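Long-range contact in cellulosomal scaffoldin (Acetivibrio cellulolyticus, PDB 3ZQW), which probably binds cellulose through this family 3b carbohydrate-binding module, one part of a larger scaffoldin that probably also cleaves cellulose: residues F26-T31 against I104-R109. Sequence-based numbering, arbitrary orientation.
Sequences FRLTNT and IEVQGR
The Arg27 guanidinium and the Glu105 carboxylate meet through one water, which lies in the guanidinium plane at its edge, 2.9 Å from Arg27 NH1, and donates to Glu105 OE2 at 3.0 Å. Arg27 NH1 and Glu105 OE2 stay 5.0 Å apart; each side chain has its strongest polar partner outside the pair, Arg27 NE in a salt bridge with Glu9 and Glu105 OE1 hydrogen-bonded to the Tyr133 hydroxyl. Long charged chains suit this partly exposed face, reaching polar partners while Arg27 CG lies 3.8 Å from Ile104 O and Glu105 CB 3.9 Å from Phe26 O. The Phe26 ring has the Val106 carbonyl oxygen at its edge, near the ring plane, and packs edge-to-face with Phe10.

Strands 24-30 and 103-112 are antiparallel neighbours in one sheet of the CBM3 beta-sandwich. Phe26 and Val106 form one hydrogen-bonded pair, Leu28 and Ile104 the next; Arg27 and Glu105 are the non-hydrogen-bonded pair between them. The hydrogen bond from Leu28 N to Ile104 O, 2.8 Å, is nearly straight, with an angle of 172° at the hydrogen. On the inner face branched apolar side chains fill the core: Leu28 CB lies 4.2 Å from Ile104 CG1, which chi1 of 59° sets between backbone N and carbonyl carbon. Phe91 of the opposing sheet packs against Leu28 and Val106.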
ATOM      1  N   PHE A  26      -1.975  -1.670  -5.669  1.00  5.84           N
ATOM      2  CA  PHE A  26      -2.132  -0.244  -5.862  1.00  6.33           C
ATOM      3  C   PHE A  26      -1.928   0.125  -7.332  1.00  6.47           C
ATOM      4  O   PHE A  26      -1.098  -0.472  -8.018  1.00  7.01           O
ATOM      5  CB  PHE A  26      -1.051   0.535  -5.080  1.00  6.75           C
ATOM      6  CG  PHE A  26      -1.175   0.489  -3.586  1.00  6.81           C
ATOM      7  CD1 PHE A  26      -0.661  -0.549  -2.843  1.00  7.97           C
ATOM      8  CD2 PHE A  26      -1.756   1.554  -2.913  1.00  7.00           C
ATOM      9  CE1 PHE A  26      -0.781  -0.513  -1.438  1.00  9.26           C
ATOM     10  CE2 PHE A  26      -1.855   1.588  -1.551  1.00  8.68           C
ATOM     11  CZ  PHE A  26      -1.379   0.574  -0.834  1.00  8.99           C
ATOM     12  N   ARG A  27      -2.646   1.143  -7.784  1.00  6.31           N
ATOM     13  CA  ARG A  27      -2.340   1.801  -9.048  1.00  6.68           C
ATOM     14  C   ARG A  27      -2.137   3.263  -8.762  1.00  6.35           C
ATOM     15  O   ARG A  27      -3.001   3.919  -8.178  1.00  7.21           O
ATOM     16  CB  ARG A  27      -3.425   1.593 -10.094  1.00  7.68           C
ATOM     17  CG  ARG A  27      -3.072   2.252 -11.434  1.00  8.66           C
ATOM     18  CD  ARG A  27      -3.880   1.715 -12.599  1.00 10.15           C
ATOM     19  NE  ARG A  27      -5.291   1.995 -12.447  1.00 10.14           N
ATOM     20  CZ  ARG A  27      -6.239   1.394 -13.148  1.00 11.60           C
ATOM     21  NH1 ARG A  27      -5.922   0.476 -14.051  1.00 12.48           N
ATOM     22  NH2 ARG A  27      -7.498   1.731 -12.936  1.00 12.58           N
ATOM     23  N   LEU A  28      -0.961   3.751  -9.137  1.00  6.40           N
ATOM     24  CA  LEU A  28      -0.549   5.127  -8.879  1.00  6.55           C
ATOM     25  C   LEU A  28      -0.505   5.871 -10.192  1.00  7.06           C
ATOM     26  O   LEU A  28       0.165   5.430 -11.122  1.00  7.63           O
ATOM     27  CB  LEU A  28       0.844   5.149  -8.253  1.00  7.20           C
ATOM     28  CG  LEU A  28       1.034   4.245  -7.037  1.00  7.36           C
ATOM     29  CD1 LEU A  28       2.457   4.386  -6.528  1.00  8.57           C
ATOM     30  CD2 LEU A  28      -0.004   4.489  -5.936  1.00  8.30           C
ATOM     31  N   THR A  29      -1.206   6.993 -10.275  1.00  7.70           N
ATOM     32  CA  THR A  29      -1.269   7.767 -11.509  1.00  8.56           C
ATOM     33  C   THR A  29      -0.776   9.180 -11.269  1.00  8.92           C
ATOM     34  O   THR A  29      -1.212   9.845 -10.322  1.00  9.29           O
ATOM     35  CB  THR A  29      -2.705   7.827 -12.051  1.00 10.48           C
ATOM     36  OG1 THR A  29      -3.184   6.504 -12.284  1.00 10.81           O
ATOM     37  CG2 THR A  29      -2.788   8.604 -13.365  1.00 11.33           C
ATOM     38  N   ASN A  30       0.153   9.625 -12.100  1.00  9.36           N
ATOM     39  CA  ASN A  30       0.567  11.008 -12.091  1.00 10.09           C
ATOM     40  C   ASN A  30      -0.446  11.797 -12.914  1.00 11.00           C
ATOM     41  O   ASN A  30      -0.477  11.679 -14.131  1.00 12.52           O
ATOM     42  CB  ASN A  30       1.970  11.138 -12.667  1.00 10.41           C
ATOM     43  CG  ASN A  30       2.475  12.552 -12.620  1.00 10.86           C
ATOM     44  OD1 ASN A  30       1.716  13.492 -12.397  1.00 11.90           O
ATOM     45  ND2 ASN A  30       3.767  12.721 -12.834  1.00 10.85           N
ATOM     46  N   THR A  31      -1.291  12.580 -12.248  1.00 11.28           N
ATOM     47  CA  THR A  31      -2.386  13.280 -12.922  1.00 13.11           C
ATOM     48  C   THR A  31      -1.993  14.670 -13.367  1.00 15.57           C
ATOM     49  O   THR A  31      -2.842  15.431 -13.829  1.00 18.53           O
ATOM     50  CB  THR A  31      -3.616  13.381 -11.995  1.00 13.20           C
ATOM     51  OG1 THR A  31      -3.269  14.110 -10.812  1.00 13.88           O
ATOM     52  CG2 THR A  31      -4.091  12.021 -11.593  1.00 13.84           C
ATOM     53  N   ILE A 104       1.406   3.433 -12.831  1.00  8.27           N
ATOM     54  CA  ILE A 104       2.045   2.158 -12.556  1.00  7.98           C
ATOM     55  C   ILE A 104       1.234   1.382 -11.540  1.00  7.63           C
ATOM     56  O   ILE A 104       0.624   1.950 -10.633  1.00  8.07           O
ATOM     57  CB  ILE A 104       3.478   2.325 -12.026  1.00  8.95           C
ATOM     58  CG1 ILE A 104       3.504   3.148 -10.748  1.00  9.88           C
ATOM     59  CG2 ILE A 104       4.400   2.901 -13.113  1.00 10.02           C
ATOM     60  CD1 ILE A 104       4.836   3.116 -10.009  1.00 11.88           C
ATOM     61  N   GLU A 105       1.287   0.064 -11.659  1.00  8.21           N
ATOM     62  CA  GLU A 105       0.743  -0.836 -10.657  1.00  8.25           C
ATOM     63  C   GLU A 105       1.845  -1.268  -9.704  1.00  7.43           C
ATOM     64  O   GLU A 105       3.005  -1.379 -10.094  1.00  8.14           O
ATOM     65  CB  GLU A 105       0.127  -2.072 -11.326  1.00  9.74           C
ATOM     66  CG  GLU A 105      -1.101  -1.723 -12.186  1.00 12.15           C
ATOM     67  CD  GLU A 105      -1.882  -2.916 -12.732  1.00 14.26           C
ATOM     68  OE1 GLU A 105      -2.197  -3.861 -11.979  1.00 13.50           O
ATOM     69  OE2 GLU A 105      -2.227  -2.871 -13.941  1.00 19.42           O
ATOM     70  N   VAL A 106       1.449  -1.558  -8.469  1.00  6.99           N
ATOM     71  CA  VAL A 106       2.317  -2.143  -7.474  1.00  7.11           C
ATOM     72  C   VAL A 106       1.535  -3.293  -6.833  1.00  6.29           C
ATOM     73  O   VAL A 106       0.550  -3.063  -6.151  1.00  7.23           O
ATOM     74  CB  VAL A 106       2.711  -1.115  -6.421  1.00  9.25           C
ATOM     75  CG1 VAL A 106       3.605  -1.744  -5.398  1.00 10.63           C
ATOM     76  CG2 VAL A 106       3.388   0.095  -7.085  1.00 12.19           C
ATOM     77  N   GLN A 107       1.972  -4.524  -7.104  1.00  6.01           N
ATOM     78  CA  GLN A 107       1.238  -5.722  -6.703  1.00  5.52           C
ATOM     79  C   GLN A 107       2.092  -6.526  -5.746  1.00  6.10           C
ATOM     80  O   GLN A 107       3.202  -6.916  -6.082  1.00  6.59           O
ATOM     81  CB  GLN A 107       0.908  -6.546  -7.943  1.00  6.58           C
ATOM     82  CG  GLN A 107       0.235  -7.855  -7.647  1.00  6.61           C
ATOM     83  CD  GLN A 107      -0.317  -8.470  -8.917  1.00  7.03           C
ATOM     84  OE1 GLN A 107      -0.945  -7.777  -9.708  1.00  7.59           O
ATOM     85  NE2 GLN A 107      -0.073  -9.755  -9.132  1.00  7.31           N
ATOM     86  N   GLY A 108       1.589  -6.813  -4.572  1.00  7.49           N
ATOM     87  CA  GLY A 108       2.370  -7.637  -3.676  1.00  9.47           C
ATOM     88  C   GLY A 108       1.514  -8.305  -2.647  1.00  7.27           C
ATOM     89  O   GLY A 108       0.292  -8.336  -2.730  1.00  6.26           O
ATOM     90  N   ARG A 109       2.216  -8.911  -1.699  1.00  7.58           N
ATOM     91  CA  ARG A 109       1.636  -9.791  -0.708  1.00  6.37           C
ATOM     92  C   ARG A 109       2.412  -9.636   0.572  1.00  5.28           C
ATOM     93  O   ARG A 109       3.603  -9.344   0.547  1.00  5.61           O
ATOM     94  CB  ARG A 109       1.756 -11.312  -1.102  1.00  7.69           C
ATOM     95  CG  ARG A 109       1.003 -11.708  -2.350  1.00  8.57           C
ATOM     96  CD  ARG A 109       1.417 -13.126  -2.729  1.00  8.84           C
ATOM     97  NE  ARG A 109       2.812 -13.158  -3.139  1.00  7.84           N
ATOM     98  CZ  ARG A 109       3.836 -13.692  -2.476  1.00  7.74           C
ATOM     99  NH1 ARG A 109       3.665 -14.405  -1.363  1.00  8.15           N
ATOM    100  NH2 ARG A 109       5.057 -13.506  -2.948  1.00  7.82           N
TER
HETATM  101  O   HOH W   1      -3.308  -0.321 -15.105  1.00 16.94           O